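Local coordinates for protein CT_858 (Chlamydia trachomatis, PDB 3DOR) that probably acts as a secreted serine-type endopeptidase, a chlamydial protease whose mature form is a dimer, at residues F276-S281 with A321-V326; L296-Y301 with Y350-M355; F57-L62 with F78-S83. One frame throughout, in Å; residues are numbered along the deposited sequence.

Contact 1 of 3, residues F276-S281 with A321-V326; sequences FRAYIS and AKIIQV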
ATOM      1  N   PHE B 276       2.995  28.675   4.982  1.00 26.65           N
ATOM      2  CA  PHE B 276       3.882  28.794   6.139  1.00 24.87           C
ATOM      3  C   PHE B 276       3.657  30.043   6.979  1.00 24.50           C
ATOM      4  O   PHE B 276       3.329  31.109   6.457  1.00 25.27           O
ATOM      5  CB  PHE B 276       5.362  28.848   5.710  1.00 23.07           C
ATOM      6  CG  PHE B 276       5.875  27.600   5.061  1.00 22.94           C
ATOM      7  CD1 PHE B 276       5.774  27.420   3.688  1.00 23.13           C
ATOM      8  CD2 PHE B 276       6.506  26.620   5.822  1.00 23.17           C
ATOM      9  CE1 PHE B 276       6.304  26.270   3.072  1.00 25.17           C
ATOM     10  CE2 PHE B 276       7.037  25.470   5.221  1.00 24.96           C
ATOM     11  CZ  PHE B 276       6.937  25.295   3.845  1.00 23.50           C
ATOM     12  N   ARG B 277       3.856  29.919   8.283  1.00 23.27           N
ATOM     13  CA  ARG B 277       3.774  31.093   9.137  1.00 23.50           C
ATOM     14  C   ARG B 277       5.190  31.673   9.026  1.00 23.41           C
ATOM     15  O   ARG B 277       6.174  31.018   9.386  1.00 23.20           O
ATOM     16  CB  ARG B 277       3.489  30.730  10.599  1.00 22.84           C
ATOM     17  CG  ARG B 277       3.546  31.957  11.509  1.00 24.36           C
ATOM     18  CD  ARG B 277       3.155  31.679  12.953  1.00 26.30           C
ATOM     19  NE  ARG B 277       3.208  32.911  13.736  1.00 25.98           N
ATOM     20  CZ  ARG B 277       3.223  32.963  15.062  1.00 28.61           C
ATOM     21  NH1 ARG B 277       3.185  31.849  15.777  1.00 31.07           N
ATOM     22  NH2 ARG B 277       3.295  34.132  15.675  1.00 28.10           N
ATOM     23  N   ALA B 278       5.300  32.889   8.516  1.00 21.88           N
ATOM     24  CA  ALA B 278       6.602  33.502   8.362  1.00 21.02           C
ATOM     25  C   ALA B 278       6.464  35.011   8.349  1.00 23.49           C
ATOM     26  O   ALA B 278       5.533  35.556   7.742  1.00 23.63           O
ATOM     27  CB  ALA B 278       7.249  33.019   7.066  1.00 21.60           C
ATOM     28  N   TYR B 279       7.390  35.687   9.015  1.00 20.93           N
ATOM     29  CA  TYR B 279       7.342  37.130   9.065  1.00 22.49           C
ATOM     30  C   TYR B 279       8.695  37.705   9.418  1.00 23.23           C
ATOM     31  O   TYR B 279       9.660  36.974   9.647  1.00 22.59           O
ATOM     32  CB  TYR B 279       6.283  37.584  10.085  1.00 23.73           C
ATOM     33  CG  TYR B 279       6.561  37.167  11.516  1.00 24.62           C
ATOM     34  CD1 TYR B 279       7.387  37.932  12.334  1.00 24.29           C
ATOM     35  CD2 TYR B 279       6.017  35.989  12.042  1.00 25.18           C
ATOM     36  CE1 TYR B 279       7.674  37.543  13.640  1.00 25.48           C
ATOM     37  CE2 TYR B 279       6.298  35.589  13.352  1.00 24.66           C
ATOM     38  CZ  TYR B 279       7.129  36.371  14.139  1.00 26.22           C
ATOM     39  OH  TYR B 279       7.436  35.983  15.422  1.00 29.77           O
ATOM     40  N   ILE B 280       8.760  39.028   9.433  1.00 23.59           N
ATOM     41  CA  ILE B 280       9.974  39.742   9.775  1.00 25.21           C
ATOM     42  C   ILE B 280       9.575  40.737  10.847  1.00 27.10           C
ATOM     43  O   ILE B 280       8.568  41.422  10.693  1.00 29.59           O
ATOM     44  CB  ILE B 280      10.534  40.524   8.574  1.00 24.50           C
ATOM     45  CG1 ILE B 280      10.905  39.568   7.441  1.00 24.76           C
ATOM     46  CG2 ILE B 280      11.755  41.310   8.996  1.00 24.99           C
ATOM     47  CD1 ILE B 280      11.506  40.273   6.224  1.00 23.33           C
ATOM     48  N   SER B 281      10.341  40.792  11.933  1.00 27.99           N
ATOM     49  CA  SER B 281      10.092  41.729  13.027  1.00 30.49           C
ATOM     50  C   SER B 281      11.415  42.382  13.379  1.00 31.36           C
ATOM     51  O   SER B 281      12.452  41.997  12.856  1.00 31.31           O
ATOM     52  CB  SER B 281       9.564  41.013  14.274  1.00 30.64           C
ATOM     53  OG  SER B 281       8.299  40.430  14.041  1.00 37.08           O
ATOM     54  N   ALA B 321      10.870  28.534  -0.811  1.00 25.63           N
ATOM     55  CA  ALA B 321      11.924  29.204  -1.563  1.00 25.49           C
ATOM     56  C   ALA B 321      11.621  30.701  -1.655  1.00 25.66           C
ATOM     57  O   ALA B 321      12.514  31.523  -1.498  1.00 24.33           O
ATOM     58  CB  ALA B 321      12.046  28.597  -2.970  1.00 22.81           C
ATOM     59  N   LYS B 322      10.362  31.055  -1.904  1.00 27.27           N
ATOM     60  CA  LYS B 322       9.982  32.469  -2.000  1.00 30.02           C
ATOM     61  C   LYS B 322      10.269  33.214  -0.686  1.00 28.46           C
ATOM     62  O   LYS B 322      10.778  34.338  -0.679  1.00 28.43           O
ATOM     63  CB  LYS B 322       8.485  32.611  -2.300  1.00 33.56           C
ATOM     64  CG  LYS B 322       7.992  31.987  -3.594  1.00 39.69           C
ATOM     65  CD  LYS B 322       8.203  32.912  -4.772  1.00 43.50           C
ATOM     66  CE  LYS B 322       7.516  32.374  -6.025  1.00 45.05           C
ATOM     67  NZ  LYS B 322       6.046  32.283  -5.838  1.00 47.74           N
ATOM     68  N   ILE B 323       9.915  32.587   0.427  1.00 27.41           N
ATOM     69  CA  ILE B 323      10.124  33.198   1.733  1.00 27.16           C
ATOM     70  C   ILE B 323      11.607  33.405   2.025  1.00 25.23           C
ATOM     71  O   ILE B 323      12.013  34.475   2.483  1.00 25.95           O
ATOM     72  CB  ILE B 323       9.478  32.337   2.842  1.00 25.78           C
ATOM     73  CG1 ILE B 323       7.973  32.220   2.582  1.00 27.84           C
ATOM     74  CG2 ILE B 323       9.727  32.964   4.202  1.00 25.90           C
ATOM     75  CD1 ILE B 323       7.287  31.063   3.324  1.00 23.50           C
ATOM     76  N   ILE B 324      12.423  32.394   1.755  1.00 24.75           N
ATOM     77  CA  ILE B 324      13.848  32.525   2.002  1.00 24.47           C
ATOM     78  C   ILE B 324      14.466  33.645   1.163  1.00 26.68           C
ATOM     79  O   ILE B 324      15.323  34.389   1.648  1.00 24.63           O
ATOM     80  CB  ILE B 324      14.593  31.207   1.734  1.00 25.27           C
ATOM     81  CG1 ILE B 324      14.018  30.098   2.620  1.00 26.38           C
ATOM     82  CG2 ILE B 324      16.074  31.385   2.047  1.00 23.83           C
ATOM     83  CD1 ILE B 324      14.040  30.428   4.115  1.00 26.37           C
ATOM     84  N   GLN B 325      14.040  33.779  -0.088  1.00 28.07           N
ATOM     85  CA  GLN B 325      14.572  34.857  -0.918  1.00 30.65           C
ATOM     86  C   GLN B 325      14.240  36.196  -0.261  1.00 28.82           C
ATOM     87  O   GLN B 325      15.065  37.095  -0.228  1.00 29.52           O
ATOM     88  CB  GLN B 325      13.995  34.802  -2.335  1.00 33.82           C
ATOM     89  CG  GLN B 325      14.739  33.849  -3.250  1.00 42.59           C
ATOM     90  CD  GLN B 325      14.123  33.764  -4.642  1.00 48.96           C
ATOM     91  OE1 GLN B 325      12.934  33.446  -4.791  1.00 51.75           O
ATOM     92  NE2 GLN B 325      14.929  34.038  -5.668  1.00 50.02           N
ATOM     93  N   VAL B 326      13.031  36.330   0.270  1.00 28.61           N
ATOM     94  CA  VAL B 326      12.658  37.563   0.951  1.00 26.54           C
ATOM     95  C   VAL B 326      13.557  37.769   2.172  1.00 26.22           C
ATOM     96  O   VAL B 326      14.022  38.878   2.427  1.00 28.56           O
ATOM     97  CB  VAL B 326      11.189  37.528   1.414  1.00 25.87           C
ATOM     98  CG1 VAL B 326      10.920  38.678   2.408  1.00 25.51           C
ATOM     99  CG2 VAL B 326      10.265  37.654   0.201  1.00 29.63           C
TER

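Contact 2 of 3, residues L296-Y301 with Y350-M355; sequences LRIPTY and YALLSM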
ATOM      1  N   LEU B 296      10.365  31.936  10.943  1.00 24.15           N
ATOM      2  CA  LEU B 296       9.744  30.949  10.078  1.00 25.28           C
ATOM      3  C   LEU B 296       9.480  29.688  10.891  1.00 24.37           C
ATOM      4  O   LEU B 296      10.342  29.246  11.632  1.00 24.24           O
ATOM      5  CB  LEU B 296      10.690  30.620   8.917  1.00 24.87           C
ATOM      6  CG  LEU B 296      10.333  29.529   7.899  1.00 28.12           C
ATOM      7  CD1 LEU B 296      10.454  28.160   8.531  1.00 33.64           C
ATOM      8  CD2 LEU B 296       8.928  29.746   7.381  1.00 26.59           C
ATOM      9  N   ARG B 297       8.285  29.119  10.774  1.00 24.56           N
ATOM     10  CA  ARG B 297       7.998  27.875  11.487  1.00 24.23           C
ATOM     11  C   ARG B 297       7.878  26.755  10.456  1.00 23.00           C
ATOM     12  O   ARG B 297       7.173  26.912   9.454  1.00 25.51           O
ATOM     13  CB  ARG B 297       6.693  27.982  12.296  1.00 23.61           C
ATOM     14  CG  ARG B 297       6.262  26.655  12.941  1.00 24.78           C
ATOM     15  CD  ARG B 297       5.044  26.767  13.881  1.00 22.43           C
ATOM     16  NE  ARG B 297       4.509  25.431  14.143  1.00 24.80           N
ATOM     17  CZ  ARG B 297       5.165  24.478  14.806  1.00 24.78           C
ATOM     18  NH1 ARG B 297       6.376  24.707  15.304  1.00 25.12           N
ATOM     19  NH2 ARG B 297       4.646  23.266  14.906  1.00 23.77           N
ATOM     20  N   ILE B 298       8.606  25.657  10.661  1.00 19.56           N
ATOM     21  CA  ILE B 298       8.513  24.497   9.765  1.00 20.92           C
ATOM     22  C   ILE B 298       7.690  23.554  10.636  1.00 21.81           C
ATOM     23  O   ILE B 298       8.196  23.010  11.615  1.00 23.67           O
ATOM     24  CB  ILE B 298       9.907  23.879   9.456  1.00 20.07           C
ATOM     25  CG1 ILE B 298      10.779  24.887   8.707  1.00 18.27           C
ATOM     26  CG2 ILE B 298       9.751  22.621   8.608  1.00 17.05           C
ATOM     27  CD1 ILE B 298      12.193  24.368   8.387  1.00 19.70           C
ATOM     28  N   PRO B 299       6.407  23.353  10.295  1.00 23.10           N
ATOM     29  CA  PRO B 299       5.512  22.493  11.072  1.00 22.45           C
ATOM     30  C   PRO B 299       5.612  20.979  10.903  1.00 24.45           C
ATOM     31  O   PRO B 299       5.383  20.224  11.858  1.00 25.18           O
ATOM     32  CB  PRO B 299       4.134  23.040  10.701  1.00 21.88           C
ATOM     33  CG  PRO B 299       4.294  23.308   9.236  1.00 22.60           C
ATOM     34  CD  PRO B 299       5.704  23.910   9.119  1.00 23.94           C
ATOM     35  N   THR B 300       5.945  20.533   9.700  1.00 22.68           N
ATOM     36  CA  THR B 300       6.054  19.106   9.428  1.00 22.37           C
ATOM     37  C   THR B 300       6.909  18.899   8.191  1.00 24.89           C
ATOM     38  O   THR B 300       7.100  19.835   7.407  1.00 24.51           O
ATOM     39  CB  THR B 300       4.671  18.487   9.149  1.00 22.74           C
ATOM     40  OG1 THR B 300       4.833  17.116   8.767  1.00 22.06           O
ATOM     41  CG2 THR B 300       3.970  19.233   8.010  1.00 20.86           C
ATOM     42  N   TYR B 301       7.434  17.685   8.023  1.00 23.41           N
ATOM     43  CA  TYR B 301       8.227  17.383   6.848  1.00 23.94           C
ATOM     44  C   TYR B 301       7.460  16.498   5.871  1.00 24.43           C
ATOM     45  O   TYR B 301       7.999  16.050   4.860  1.00 24.76           O
ATOM     46  CB  TYR B 301       9.585  16.779   7.232  1.00 22.72           C
ATOM     47  CG  TYR B 301      10.477  17.799   7.924  1.00 22.16           C
ATOM     48  CD1 TYR B 301      10.612  17.809   9.312  1.00 22.02           C
ATOM     49  CD2 TYR B 301      11.120  18.808   7.196  1.00 22.57           C
ATOM     50  CE1 TYR B 301      11.358  18.801   9.967  1.00 21.39           C
ATOM     51  CE2 TYR B 301      11.875  19.812   7.848  1.00 21.76           C
ATOM     52  CZ  TYR B 301      11.980  19.798   9.232  1.00 20.13           C
ATOM     53  OH  TYR B 301      12.668  20.791   9.898  1.00 23.57           O
ATOM     54  N   TYR B 350      15.576  17.433   2.974  1.00 21.69           N
ATOM     55  CA  TYR B 350      16.814  17.779   2.273  1.00 20.70           C
ATOM     56  C   TYR B 350      16.656  19.023   1.404  1.00 21.19           C
ATOM     57  O   TYR B 350      17.579  19.818   1.287  1.00 22.11           O
ATOM     58  CB  TYR B 350      17.292  16.603   1.402  1.00 20.56           C
ATOM     59  CG  TYR B 350      17.901  15.446   2.174  1.00 20.91           C
ATOM     60  CD1 TYR B 350      17.941  15.450   3.572  1.00 23.34           C
ATOM     61  CD2 TYR B 350      18.439  14.344   1.507  1.00 21.63           C
ATOM     62  CE1 TYR B 350      18.500  14.386   4.288  1.00 23.73           C
ATOM     63  CE2 TYR B 350      19.000  13.281   2.208  1.00 23.26           C
ATOM     64  CZ  TYR B 350      19.026  13.307   3.598  1.00 23.00           C
ATOM     65  OH  TYR B 350      19.568  12.249   4.284  1.00 24.01           O
ATOM     66  N   ALA B 351      15.491  19.190   0.790  1.00 21.89           N
ATOM     67  CA  ALA B 351      15.246  20.360  -0.046  1.00 21.40           C
ATOM     68  C   ALA B 351      15.281  21.633   0.805  1.00 21.55           C
ATOM     69  O   ALA B 351      15.885  22.631   0.428  1.00 23.13           O
ATOM     70  CB  ALA B 351      13.896  20.233  -0.736  1.00 21.88           C
ATOM     71  N   LEU B 352      14.628  21.598   1.956  1.00 22.30           N
ATOM     72  CA  LEU B 352      14.609  22.759   2.836  1.00 21.79           C
ATOM     73  C   LEU B 352      16.010  23.105   3.328  1.00 22.43           C
ATOM     74  O   LEU B 352      16.386  24.277   3.358  1.00 22.62           O
ATOM     75  CB  LEU B 352      13.669  22.514   4.016  1.00 21.13           C
ATOM     76  CG  LEU B 352      12.225  22.197   3.604  1.00 22.44           C
ATOM     77  CD1 LEU B 352      11.316  22.359   4.828  1.00 22.58           C
ATOM     78  CD2 LEU B 352      11.767  23.140   2.484  1.00 19.18           C
ATOM     79  N   LEU B 353      16.785  22.092   3.710  1.00 23.01           N
ATOM     80  CA  LEU B 353      18.154  22.327   4.158  1.00 22.76           C
ATOM     81  C   LEU B 353      18.989  22.956   3.032  1.00 23.24           C
ATOM     82  O   LEU B 353      19.816  23.839   3.281  1.00 21.24           O
ATOM     83  CB  LEU B 353      18.802  21.011   4.608  1.00 23.69           C
ATOM     84  CG  LEU B 353      18.324  20.468   5.967  1.00 26.75           C
ATOM     85  CD1 LEU B 353      18.696  19.012   6.111  1.00 25.09           C
ATOM     86  CD2 LEU B 353      18.945  21.282   7.097  1.00 23.71           C
ATOM     87  N   SER B 354      18.768  22.506   1.797  1.00 22.20           N
ATOM     88  CA  SER B 354      19.525  23.024   0.658  1.00 23.82           C
ATOM     89  C   SER B 354      19.333  24.530   0.461  1.00 22.49           C
ATOM     90  O   SER B 354      20.177  25.191  -0.133  1.00 23.37           O
ATOM     91  CB  SER B 354      19.152  22.280  -0.638  1.00 22.48           C
ATOM     92  OG  SER B 354      17.955  22.785  -1.194  1.00 26.33           O
ATOM     93  N   MET B 355      18.245  25.084   0.980  1.00 23.40           N
ATOM     94  CA  MET B 355      18.013  26.508   0.822  1.00 23.69           C
ATOM     95  C   MET B 355      18.466  27.331   2.024  1.00 25.57           C
ATOM     96  O   MET B 355      18.339  28.563   2.033  1.00 20.86           O
ATOM     97  CB  MET B 355      16.535  26.758   0.532  1.00 24.89           C
ATOM     98  CG  MET B 355      16.081  26.156  -0.799  1.00 25.31           C
ATOM     99  SD  MET B 355      14.347  26.490  -1.183  1.00 29.37           S
ATOM    100  CE  MET B 355      13.600  24.950  -0.829  1.00 25.99           C
TER

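Contact 3 of 3, residues F57-L62 with F78-S83; sequences FCQQVL and FFAIES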
ATOM      1  N   PHE B  57      -8.496  -6.876  24.930  1.00 41.00           N
ATOM      2  CA  PHE B  57      -7.477  -7.252  25.903  1.00 39.80           C
ATOM      3  C   PHE B  57      -6.210  -7.675  25.171  1.00 40.13           C
ATOM      4  O   PHE B  57      -5.108  -7.243  25.511  1.00 41.41           O
ATOM      5  CB  PHE B  57      -7.945  -8.416  26.775  1.00 38.69           C
ATOM      6  CG  PHE B  57      -6.879  -8.934  27.695  1.00 37.33           C
ATOM      7  CD1 PHE B  57      -6.602  -8.289  28.894  1.00 37.96           C
ATOM      8  CD2 PHE B  57      -6.102 -10.033  27.331  1.00 36.27           C
ATOM      9  CE1 PHE B  57      -5.561  -8.728  29.719  1.00 37.08           C
ATOM     10  CE2 PHE B  57      -5.063 -10.477  28.145  1.00 34.08           C
ATOM     11  CZ  PHE B  57      -4.791  -9.822  29.342  1.00 35.14           C
ATOM     12  N   CYS B  58      -6.374  -8.539  24.176  1.00 39.00           N
ATOM     13  CA  CYS B  58      -5.246  -9.020  23.392  1.00 38.94           C
ATOM     14  C   CYS B  58      -4.600  -7.882  22.603  1.00 37.98           C
ATOM     15  O   CYS B  58      -3.392  -7.883  22.376  1.00 37.92           O
ATOM     16  CB  CYS B  58      -5.706 -10.126  22.433  1.00 38.91           C
ATOM     17  SG  CYS B  58      -6.277 -11.635  23.258  1.00 41.01           S
ATOM     18  N   GLN B  59      -5.405  -6.913  22.183  1.00 37.30           N
ATOM     19  CA  GLN B  59      -4.873  -5.781  21.433  1.00 38.26           C
ATOM     20  C   GLN B  59      -3.942  -4.991  22.354  1.00 38.21           C
ATOM     21  O   GLN B  59      -2.858  -4.563  21.948  1.00 38.88           O
ATOM     22  CB  GLN B  59      -6.014  -4.896  20.925  1.00 36.41           C
ATOM     23  CG  GLN B  59      -6.977  -5.629  20.007  1.00 35.98           C
ATOM     24  CD  GLN B  59      -8.026  -4.720  19.400  1.00 37.00           C
ATOM     25  OE1 GLN B  59      -8.532  -3.813  20.058  1.00 36.57           O
ATOM     26  NE2 GLN B  59      -8.371  -4.973  18.141  1.00 35.31           N
ATOM     27  N   GLN B  60      -4.376  -4.812  23.598  1.00 37.35           N
ATOM     28  CA  GLN B  60      -3.593  -4.106  24.603  1.00 36.69           C
ATOM     29  C   GLN B  60      -2.277  -4.833  24.820  1.00 36.10           C
ATOM     30  O   GLN B  60      -1.224  -4.208  24.933  1.00 40.02           O
ATOM     31  CB  GLN B  60      -4.359  -4.050  25.927  1.00 36.99           C
ATOM     32  CG  GLN B  60      -5.492  -3.049  25.948  1.00 36.07           C
ATOM     33  CD  GLN B  60      -6.585  -3.437  26.915  1.00 37.60           C
ATOM     34  OE1 GLN B  60      -6.327  -4.076  27.932  1.00 40.05           O
ATOM     35  NE2 GLN B  60      -7.819  -3.044  26.608  1.00 37.40           N
ATOM     36  N   VAL B  61      -2.330  -6.157  24.877  1.00 33.23           N
ATOM     37  CA  VAL B  61      -1.115  -6.935  25.089  1.00 33.22           C
ATOM     38  C   VAL B  61      -0.123  -6.786  23.945  1.00 33.39           C
ATOM     39  O   VAL B  61       1.081  -6.654  24.174  1.00 33.90           O
ATOM     40  CB  VAL B  61      -1.424  -8.432  25.281  1.00 31.94           C
ATOM     41  CG1 VAL B  61      -0.127  -9.227  25.355  1.00 30.53           C
ATOM     42  CG2 VAL B  61      -2.229  -8.629  26.553  1.00 32.01           C
ATOM     43  N   LEU B  62      -0.626  -6.815  22.714  1.00 32.86           N
ATOM     44  CA  LEU B  62       0.240  -6.680  21.546  1.00 33.66           C
ATOM     45  C   LEU B  62       0.800  -5.262  21.483  1.00 31.89           C
ATOM     46  O   LEU B  62       1.974  -5.057  21.176  1.00 34.13           O
ATOM     47  CB  LEU B  62      -0.540  -7.002  20.263  1.00 34.00           C
ATOM     48  CG  LEU B  62      -1.052  -8.441  20.143  1.00 36.29           C
ATOM     49  CD1 LEU B  62      -1.722  -8.649  18.796  1.00 39.65           C
ATOM     50  CD2 LEU B  62       0.101  -9.408  20.297  1.00 36.27           C
ATOM     51  N   PHE B  78      -5.184  -0.484  15.636  1.00 30.83           N
ATOM     52  CA  PHE B  78      -6.179  -1.534  15.445  1.00 30.95           C
ATOM     53  C   PHE B  78      -7.464  -1.055  14.798  1.00 30.60           C
ATOM     54  O   PHE B  78      -7.784   0.134  14.851  1.00 29.70           O
ATOM     55  CB  PHE B  78      -6.510  -2.183  16.798  1.00 28.05           C
ATOM     56  CG  PHE B  78      -5.296  -2.601  17.580  1.00 29.15           C
ATOM     57  CD1 PHE B  78      -4.633  -1.690  18.395  1.00 26.84           C
ATOM     58  CD2 PHE B  78      -4.804  -3.903  17.487  1.00 28.21           C
ATOM     59  CE1 PHE B  78      -3.490  -2.066  19.112  1.00 28.61           C
ATOM     60  CE2 PHE B  78      -3.661  -4.290  18.198  1.00 26.62           C
ATOM     61  CZ  PHE B  78      -3.007  -3.369  19.011  1.00 27.79           C
ATOM     62  N   PHE B  79      -8.196  -1.987  14.187  1.00 31.50           N
ATOM     63  CA  PHE B  79      -9.478  -1.653  13.570  1.00 33.28           C
ATOM     64  C   PHE B  79     -10.478  -1.582  14.723  1.00 32.97           C
ATOM     65  O   PHE B  79     -11.220  -2.531  14.960  1.00 35.33           O
ATOM     66  CB  PHE B  79      -9.930  -2.740  12.576  1.00 31.48           C
ATOM     67  CG  PHE B  79      -9.126  -2.796  11.303  1.00 30.17           C
ATOM     68  CD1 PHE B  79      -8.251  -3.854  11.058  1.00 30.33           C
ATOM     69  CD2 PHE B  79      -9.261  -1.798  10.336  1.00 31.34           C
ATOM     70  CE1 PHE B  79      -7.525  -3.920   9.866  1.00 28.27           C
ATOM     71  CE2 PHE B  79      -8.540  -1.850   9.143  1.00 28.44           C
ATOM     72  CZ  PHE B  79      -7.670  -2.914   8.907  1.00 30.03           C
ATOM     73  N   ALA B  80     -10.474  -0.462  15.438  1.00 34.09           N
ATOM     74  CA  ALA B  80     -11.357  -0.246  16.587  1.00 34.91           C
ATOM     75  C   ALA B  80     -11.616   1.245  16.719  1.00 35.46           C
ATOM     76  O   ALA B  80     -10.713   2.044  16.487  1.00 38.66           O
ATOM     77  CB  ALA B  80     -10.694  -0.773  17.853  1.00 33.58           C
ATOM     78  N   ILE B  81     -12.832   1.630  17.099  1.00 35.00           N
ATOM     79  CA  ILE B  81     -13.151   3.049  17.214  1.00 35.15           C
ATOM     80  C   ILE B  81     -13.418   3.585  18.612  1.00 35.72           C
ATOM     81  O   ILE B  81     -13.504   4.798  18.798  1.00 36.53           O
ATOM     82  CB  ILE B  81     -14.361   3.427  16.340  1.00 36.34           C
ATOM     83  CG1 ILE B  81     -15.614   2.709  16.837  1.00 36.43           C
ATOM     84  CG2 ILE B  81     -14.080   3.069  14.885  1.00 38.08           C
ATOM     85  CD1 ILE B  81     -16.848   3.037  16.030  1.00 36.25           C
ATOM     86  N   GLU B  82     -13.558   2.701  19.593  1.00 35.25           N
ATOM     87  CA  GLU B  82     -13.812   3.157  20.956  1.00 35.97           C
ATOM     88  C   GLU B  82     -12.786   4.211  21.382  1.00 35.52           C
ATOM     89  O   GLU B  82     -11.586   4.037  21.160  1.00 36.28           O
ATOM     90  CB  GLU B  82     -13.759   1.982  21.928  1.00 36.01           C
ATOM     91  CG  GLU B  82     -13.981   2.393  23.367  1.00 39.23           C
ATOM     92  CD  GLU B  82     -13.952   1.216  24.307  1.00 39.00           C
ATOM     93  OE1 GLU B  82     -13.049   0.367  24.156  1.00 40.92           O
ATOM     94  OE2 GLU B  82     -14.823   1.143  25.196  1.00 40.06           O
ATOM     95  N   SER B  83     -13.254   5.295  21.991  1.00 33.30           N
ATOM     96  CA  SER B  83     -12.344   6.344  22.433  1.00 33.55           C
ATOM     97  C   SER B  83     -12.931   7.232  23.526  1.00 33.55           C
ATOM     98  O   SER B  83     -14.149   7.303  23.706  1.00 33.79           O
ATOM     99  CB  SER B  83     -11.934   7.221  21.247  1.00 33.26           C
ATOM    100  OG  SER B  83     -13.014   8.036  20.821  1.00 34.50           O
TER
HETATM  101  O   HOH W   1     -10.886  -4.463  16.804  1.00 33.54           O

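Contact 1 of 3, residues F276-S281 with A321-V326
Ile-323 is the main bump of this contact. It stands out from helix 316-330 and enters a shallow hollow formed by Phe-276 and Ala-278. Its two branches spread to different partners. The longer branch ends in CD1, which lies 3.8 Å from CB of Phe-276. The same methyl is 4.0 Å from CD1 of the Phe-276 ring, so it rests where the ring joins its stem and meets the ring at an oblique angle. The other branch, CG2 of Ile-323, sits 3.8 Å from CB of Ala-278. Chi1 of Ile-323 is -60°, which leaves CG2 anti to the backbone N and swings CG1 the other way, toward Phe-276. The small methyl of Ala-278 makes the floor of the hollow, and the CA atoms of Ala-278 and Ile-323 are 7.5 Å apart.

A second, looser fit follows three residues further along the helix. CG1 of Val-326 meets CD1 of Ile-280 at 4.2 Å. The two side chains cross at a slant. Ile-280 is larger than Ala-278, and here the backbones stand wider apart: the CA atoms of Ile-280 and Val-326 are 9.5 Å from each other.

Along 276-281 the touching residues alternate. Phe-276, Ala-278 and Ile-280 face the helix, while CB of Arg-277 and of Tyr-279 points away from it. On that far side the Tyr-279 ring meets Phe-295. On the helix side, Leu-296 touches both Phe-276 and Ala-278, and Trp-270 lies against Val-326 and Ile-280. The contact is wholly apolar between the two segments. It is the packing of an alpha helix on one face of a beta-sheet, as in the layered alpha/beta core of the ClpP/crotonase-like fold to which S41 peptidases belong.

Contact 2 of 3, residues L296-Y301 with Y350-M355
In the alpha/beta core of the S41 peptidase region, Leu-352 of helix 346-354 meets Ile-298 and Tyr-301, which follow the end of strand 290-297. One methyl does all the touching from the helix side. CD1 of Leu-352 lies 4.0 Å from CE2 of the Tyr-301 ring, which it meets obliquely. It is also 4.1 Å from CG2 of Ile-298 and 4.2 Å from CD1 of the same isoleucine. Ile-298 and Leu-352 meet end-on, tip to tip, and the leucine methyl faces both branches of the isoleucine.

Chi2 of Leu-352 is -164°, which places CD1 nearly anti to CA. The methyl therefore stands well out from the helix and reaches the loop although the CA atoms of Leu-352 and Tyr-301 are 9.3 Å apart. The polar end of Tyr-301 is held by Gln-338, since its OH is hydrogen-bonded to OE1 of that residue.

Phe-320 of helix 316-330 touches Leu-352, and Phe-472 of helix 468-478 touches Ile-298. All three contact residues are buried. The result is a thin apolar junction between a helix and the chain leaving a sheet strand, a form of packing found in layered alpha/beta folds such as the ClpP/crotonase type.

Contact 3 of 3, residues F57-L62 with F78-S83
Gln-59 lies along the ring of Phe-78, with its chain running opposite to that of the phenylalanine. The two side chains overlap for most of their length. CB of Gln-59 sits over one ring face, 3.8 Å from the centroid of the Phe-78 ring and 15° off its normal, which makes a CH-pi contact. CG of Gln-59 follows toward the base of the ring, 3.7 Å from CD2 of Phe-78. The amide lies by the base of the ring, and its NE2 comes within 3.6 Å of CB of Phe-78. The amide and ring planes are 34° apart, so this is no flat stack. Chi2 of Gln-59 is -174°, and this extended shape lets the chain span the ring from rim to stem. At the far end of the ring, CZ of Phe-78 approaches O of Gln-59 to 3.2 Å.

NE2 of Gln-59 has two partners. It donates to a water at 2.9 Å, and that water donates to O of Phe-79 at 2.7 Å. NE2 is also hydrogen-bonded to O of Thr-505. The chain turns sharply here: Phe-79 is the centre of an inverse gamma turn, closed by a weak bond from N of Ala-80 to O of Phe-78.

Cys-58 packs on helices 2-20 and 36-48, Val-61 on helix 36-48, and Leu-62 on helix 2-20. Ile-507 of strand 507-518 touches both Phe-78 and Leu-62. Phe-79 packs on Asp-373 of the second subunit. The contact thus joins helix 55-67, which packs on helices 2-20 and 36-48, to the link between strands 75-78 and 83-92.

In the fold
From the N terminus, contact 3 comes first. It closes a short loop, from helix 55-67 through strand 75-78 to the link before strand 83-92, and is complete before the other two begin. Contacts 1 and 2 cross, because their segments alternate along the chain: 276-281, 296-301, 321-326, 350-355. Contact 1 ties strand 278-284 to helix 316-330. Contact 2 ties the end of strand 290-297 to helix 346-354. These two strands are neighbours in one mixed sheet, and Ala-321 packs on Met-355, so the two contacts touch. Contact 3 lies on the opposite side of the chain's centre from the other two, its centre about 44 Å from that of contact 1 and about 36 Å from that of contact 2.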